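Local coordinates for tail spike protein (Acinetobacter phage vB_AbaP_AS12, PDB 6EU4) that probably recognises and degrades the capsular polysaccharide of its Acinetobacter baumannii host, as a trimeric phage tailspike, at residues T88-P91 with E92-G95; P397-G400 with A401-S404; Q501-T504 with A505-T508. All coordinates share one frame; numbering follows the deposited sequence.

Interaction 1 (T88-P91 with E92-G95)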
loop_
_atom_site.group_PDB
_atom_site.type_symbol
_atom_site.label_atom_id
_atom_site.label_comp_id
_atom_site.label_asym_id
_atom_site.label_seq_id
_atom_site.Cartn_x
_atom_site.Cartn_y
_atom_site.Cartn_z
ATOM N N THR A 88 10.241 23.600 -29.334
ATOM C CA THR A 88 10.548 24.016 -27.969
ATOM C C THR A 88 10.987 25.470 -27.957
ATOM O O THR A 88 11.835 25.863 -28.761
ATOM C CB THR A 88 11.645 23.141 -27.392
ATOM O OG1 THR A 88 11.236 21.775 -27.470
ATOM C CG2 THR A 88 11.916 23.516 -25.941
ATOM N N VAL A 89 10.426 26.267 -27.042
ATOM C CA VAL A 89 10.799 27.671 -26.886
ATOM C C VAL A 89 10.906 27.993 -25.402
ATOM O O VAL A 89 10.510 27.212 -24.534
ATOM C CB VAL A 89 9.795 28.657 -27.534
ATOM C CG1 VAL A 89 9.685 28.430 -29.036
ATOM C CG2 VAL A 89 8.446 28.552 -26.850
ATOM N N SER A 90 11.414 29.193 -25.127
ATOM C CA SER A 90 11.524 29.766 -23.798
ATOM C C SER A 90 10.795 31.109 -23.758
ATOM O O SER A 90 10.644 31.757 -24.792
ATOM C CB SER A 90 12.994 29.968 -23.421
ATOM O OG SER A 90 13.698 28.730 -23.441
ATOM N N PRO A 91 10.332 31.553 -22.589
ATOM C CA PRO A 91 9.690 32.877 -22.521
ATOM C C PRO A 91 10.545 34.000 -23.102
ATOM O O PRO A 91 9.999 34.981 -23.622
ATOM C CB PRO A 91 9.440 33.056 -21.018
ATOM C CG PRO A 91 9.303 31.664 -20.507
ATOM C CD PRO A 91 10.279 30.851 -21.297
ATOM N N GLU A 92 11.871 33.867 -23.028
ATOM C CA GLU A 92 12.790 34.828 -23.637
ATOM C C GLU A 92 12.499 35.050 -25.116
ATOM O O GLU A 92 12.693 36.159 -25.623
ATOM C CB GLU A 92 14.252 34.352 -23.491
ATOM C CG GLU A 92 14.781 34.209 -22.092
ATOM C CD GLU A 92 14.505 32.818 -21.500
ATOM O OE1 GLU A 92 13.344 32.544 -21.156
ATOM O OE2 GLU A 92 15.451 32.014 -21.386
ATOM N N HIS A 93 12.058 34.007 -25.831
ATOM C CA HIS A 93 11.808 34.132 -27.265
ATOM C C HIS A 93 10.641 35.060 -27.567
ATOM O O HIS A 93 10.524 35.544 -28.699
ATOM C CB HIS A 93 11.552 32.756 -27.880
ATOM C CG HIS A 93 12.774 31.892 -27.931
ATOM N ND1 HIS A 93 12.962 30.810 -27.099
ATOM C CD2 HIS A 93 13.884 31.974 -28.701
ATOM C CE1 HIS A 93 14.130 30.251 -27.366
ATOM N NE2 HIS A 93 14.713 30.943 -28.332
ATOM N N ALA A 94 9.788 35.318 -26.583
ATOM C CA ALA A 94 8.660 36.223 -26.731
ATOM C C ALA A 94 8.902 37.552 -26.028
ATOM O O ALA A 94 7.997 38.393 -25.986
ATOM C CB ALA A 94 7.391 35.562 -26.190
ATOM N N GLY A 95 10.096 37.767 -25.478
ATOM C CA GLY A 95 10.438 39.033 -24.852
ATOM C C GLY A 95 10.500 39.032 -23.338
ATOM O O GLY A 95 10.573 40.120 -22.739
#

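Interaction 2 (P397-G400 with A401-S404)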
loop_
_atom_site.group_PDB
_atom_site.type_symbol
_atom_site.label_atom_id
_atom_site.label_comp_id
_atom_site.label_asym_id
_atom_site.label_seq_id
_atom_site.Cartn_x
_atom_site.Cartn_y
_atom_site.Cartn_z
ATOM N N PRO A 397 3.297 16.182 32.840
ATOM C CA PRO A 397 3.518 17.163 33.910
ATOM C C PRO A 397 3.405 18.612 33.482
ATOM O O PRO A 397 3.288 19.464 34.375
ATOM C CB PRO A 397 4.942 16.855 34.396
ATOM C CG PRO A 397 5.577 16.124 33.272
ATOM C CD PRO A 397 4.488 15.374 32.547
ATOM N N THR A 398 3.449 18.942 32.189
ATOM C CA THR A 398 3.288 20.342 31.812
ATOM C C THR A 398 1.982 20.646 31.103
ATOM O O THR A 398 1.507 21.786 31.182
ATOM C CB THR A 398 4.453 20.833 30.938
ATOM O OG1 THR A 398 4.443 20.174 29.669
ATOM C CG2 THR A 398 5.779 20.585 31.648
ATOM N N GLN A 399 1.383 19.662 30.432
ATOM C CA GLN A 399 0.201 19.885 29.611
ATOM C C GLN A 399 -0.887 18.840 29.839
ATOM O O GLN A 399 -1.867 18.817 29.090
ATOM C CB GLN A 399 0.569 19.884 28.131
ATOM C CG GLN A 399 1.547 20.961 27.720
ATOM C CD GLN A 399 0.949 22.345 27.652
ATOM O OE1 GLN A 399 -0.248 22.526 27.785
ATOM N NE2 GLN A 399 1.809 23.343 27.430
ATOM N N GLY A 400 -0.771 17.998 30.862
ATOM C CA GLY A 400 -1.707 16.880 30.985
ATOM C C GLY A 400 -3.157 17.315 31.101
ATOM O O GLY A 400 -4.059 16.641 30.581
ATOM N N ALA A 401 -3.406 18.441 31.782
ATOM C CA ALA A 401 -4.762 18.964 31.941
ATOM C C ALA A 401 -5.372 19.444 30.635
ATOM O O ALA A 401 -6.570 19.758 30.621
ATOM C CB ALA A 401 -4.785 20.121 32.937
ATOM N N ASN A 402 -4.589 19.497 29.555
ATOM C CA ASN A 402 -5.028 19.966 28.253
ATOM C C ASN A 402 -5.057 18.887 27.182
ATOM O O ASN A 402 -5.341 19.207 26.021
ATOM C CB ASN A 402 -4.094 21.088 27.781
ATOM C CG ASN A 402 -3.995 22.210 28.774
ATOM O OD1 ASN A 402 -5.007 22.660 29.310
ATOM N ND2 ASN A 402 -2.765 22.643 29.068
ATOM N N CYS A 403 -4.743 17.640 27.520
ATOM C CA CYS A 403 -4.524 16.627 26.500
ATOM C C CYS A 403 -5.815 16.288 25.750
ATOM O O CYS A 403 -6.930 16.445 26.263
ATOM C CB CYS A 403 -3.929 15.361 27.118
ATOM S SG CYS A 403 -5.082 14.364 28.102
ATOM N N SER A 404 -5.643 15.837 24.512
ATOM C CA SER A 404 -6.743 15.411 23.669
ATOM C C SER A 404 -7.108 13.952 23.940
ATOM O O SER A 404 -6.357 13.191 24.567
ATOM C CB SER A 404 -6.384 15.562 22.196
ATOM O OG SER A 404 -5.465 14.554 21.791
#

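Interaction 3 (Q501-T504 with A505-T508)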
loop_
_atom_site.group_PDB
_atom_site.type_symbol
_atom_site.label_atom_id
_atom_site.label_comp_id
_atom_site.label_asym_id
_atom_site.label_seq_id
_atom_site.Cartn_x
_atom_site.Cartn_y
_atom_site.Cartn_z
ATOM N N GLN A 501 -7.755 -16.426 40.448
ATOM C CA GLN A 501 -7.251 -15.740 41.637
ATOM C C GLN A 501 -6.231 -16.669 42.276
ATOM O O GLN A 501 -6.596 -17.651 42.930
ATOM C CB GLN A 501 -8.365 -15.384 42.617
ATOM C CG GLN A 501 -7.844 -14.700 43.883
ATOM C CD GLN A 501 -6.945 -13.532 43.575
ATOM O OE1 GLN A 501 -5.724 -13.684 43.510
ATOM N NE2 GLN A 501 -7.533 -12.356 43.377
ATOM N N SER A 502 -4.949 -16.360 42.090
ATOM C CA SER A 502 -3.897 -17.221 42.604
ATOM C C SER A 502 -3.414 -16.807 43.983
ATOM O O SER A 502 -2.614 -17.529 44.578
ATOM C CB SER A 502 -2.707 -17.248 41.636
ATOM O OG SER A 502 -2.075 -15.976 41.557
ATOM N N SER A 503 -3.876 -15.678 44.508
ATOM C CA SER A 503 -3.480 -15.208 45.832
ATOM C C SER A 503 -4.546 -15.578 46.860
ATOM O O SER A 503 -5.683 -15.096 46.783
ATOM C CB SER A 503 -3.262 -13.698 45.812
ATOM O OG SER A 503 -3.270 -13.179 47.127
ATOM N N THR A 504 -4.178 -16.415 47.831
ATOM C CA THR A 504 -5.152 -16.816 48.842
ATOM C C THR A 504 -5.584 -15.631 49.702
ATOM O O THR A 504 -6.721 -15.608 50.201
ATOM C CB THR A 504 -4.591 -17.941 49.722
ATOM O OG1 THR A 504 -3.387 -17.512 50.366
ATOM C CG2 THR A 504 -4.287 -19.183 48.890
ATOM N N ALA A 505 -4.705 -14.630 49.856
ATOM C CA ALA A 505 -5.033 -13.447 50.650
ATOM C C ALA A 505 -6.121 -12.604 49.998
ATOM O O ALA A 505 -6.871 -11.918 50.705
ATOM C CB ALA A 505 -3.778 -12.596 50.870
ATOM N N ASN A 506 -6.232 -12.640 48.664
ATOM C CA ASN A 506 -7.248 -11.870 47.961
ATOM C C ASN A 506 -8.501 -12.678 47.649
ATOM O O ASN A 506 -9.496 -12.099 47.199
ATOM C CB ASN A 506 -6.668 -11.290 46.661
ATOM C CG ASN A 506 -5.613 -10.218 46.924
ATOM O OD1 ASN A 506 -5.586 -9.625 47.992
ATOM N ND2 ASN A 506 -4.746 -9.964 45.943
ATOM N N ALA A 507 -8.483 -13.992 47.885
ATOM C CA ALA A 507 -9.670 -14.831 47.693
ATOM C C ALA A 507 -10.478 -14.786 48.986
ATOM O O ALA A 507 -10.382 -15.651 49.858
ATOM C CB ALA A 507 -9.277 -16.253 47.319
ATOM N N THR A 508 -11.283 -13.736 49.114
ATOM C CA THR A 508 -11.996 -13.460 50.351
ATOM C C THR A 508 -13.494 -13.385 50.093
ATOM O O THR A 508 -13.940 -13.146 48.969
ATOM C CB THR A 508 -11.543 -12.140 50.970
ATOM O OG1 THR A 508 -11.854 -11.082 50.057
ATOM C CG2 THR A 508 -10.038 -12.166 51.252
HETATM O O HOH W 1 -9.831 -11.311 44.493
HETATM O O HOH W 2 -4.226 -11.565 43.309
HETATM O O HOH W 3 -1.701 -14.876 49.434
#

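Interaction 1 (T88-P91 with E92-G95)
The ring of H93 turns back on S90 and V89 where strand 88-89 runs into a short 3-10 turn. One bond joins the H93 ring to the backbone of S90. S90 N donates to H93 ND1 at 3.0 Å, with an N-H...N angle of 161°. The donor is a backbone N-H, so ND1 accepts, and the N-H meets the ring at its edge, 5° out of the ring plane. The first torsion of H93 (-70°) puts CG beside its own backbone N, and this carries the ring back to S90.

Backbone bonds close the turn. H93 N donates to S90 O at 2.9 Å, and A94 N donates to P91 O at 3.0 Å. S90 thus meets H93 through both its N and its O.

E92 adds van der Waals contacts. Its chain is bent at chi2, and its carboxylate folds back over the start of the turn. E92 OE1 lies 3.4 Å from S90 CB and 3.5 Å from P91 CD.

Both polar ends are hydrogen-bonded to residues around the turn. The E92 carboxylate is held by Y125 and N122. S90 OG bonds to N122 of the same chain and to N86 of the second subunit, whose side chain also packs on H93.

V89 is paired through its backbone with K118 and R120 of the parallel strand 118-121. V89, P91 and A94 all rest on V112 of helix 106-113, and P91 also touches L121. The turn therefore lies between that helix, strand 118-121 and the subunit interface.

Interaction 2 (P397-G400 with A401-S404)
Q399 and N402 are joined through the backbone across a short 3-10 turn formed by G400, A401 and N402. The bond runs from N402 N to Q399 O at 2.8 Å, with an N-H...O angle of 157°. One residue further on, C403 N donates to G400 O at 3.3 Å. This second bond is longer but nearly straight at its hydrogen. After it the chain leaves the turn and extends towards strand 405-409.

The side chains repeat the Q399-N402 pairing. Q399 is bent at chi2 (-74°), which folds its amide over towards N402. N402 ND2 then donates to Q399 OE1 at 2.8 Å. The acceptor is near the amide plane of N402, and the donor is somewhat tilted from the carbonyl plane of Q399. The two amide planes are 48° apart. N402 CB also rests 3.4 Å from Q399 O. K358 packs against both side chains, while Y392 lies against Q399 and C403.

Both links between Q399 and N402 are neutral amide hydrogen bonds. The side-chain bond spans the same two residues as the backbone bond and should limit rotation of both amides. The turn lies in the loop between strands 387-390 and 405-409, and its two Q399-N402 links are uncharged.

Interaction 3 (Q501-T504 with A505-T508)
Q501 reaches the CB of N506 because its CG stands anti to the backbone N (chi1 178°) and its chain bends at chi2. S503 OG also lies anti to its own N (chi1 163°), and this brings OG towards the backbone N of N506, which gives it a weak bond.

The amide of Q501 lies against N506 CB, with NE2 3.6 Å from it. The two side chains cross at about a right angle, and their amide planes are 75° apart. Further back, Q501 CG touches A507 CB at 4.0 Å. Q501 OE1 accepts from S503 N at 2.9 Å, in the carbonyl plane and on a lone pair. Q501 NE2 is also bonded to G483 O.

The turn itself closes through N506 N to S503 O, 3.1 Å. Weak bonds from A507 N to S503 O and T504 O supplement it. A507 is the centre of an inverse gamma turn.

Water 2 links the two side-chain amides. It donates to Q501 OE1 at 2.6 Å and accepts from N506 ND2 at 3.1 Å. Water 1 accepts from Q501 NE2 and contacts the backbone O of N506, which also bonds to N511. Water 3 accepts from A505 N at 3.0 Å.

Q501 OE1 thus has two donors, a backbone N-H and a water, which should fix the rotation of its amide. The two side-chain amides meet each other through water 2; Q501 is also held by S503 N and G483 O.

All three are local turns, far apart along an elongated spike. Interaction 1 is buried, near the N-terminal end and at a subunit interface. Interactions 2 and 3 are partly buried loops. They lie on the same side of the chain's centre, with their own centres about 38 Å apart. Interaction 3 is opposite interaction 1, about 88 Å away between centres. Interactions 1 and 2 belong to the succession of parallel strands that suggests a beta-helix. Interaction 3 belongs to the separate mixed sheet that follows. Each turn is closed by backbone bonds, but the side chains differ: a histidine ring nitrogen in interaction 1, a direct amide pair in interaction 2, and water-linked amides in interaction 3.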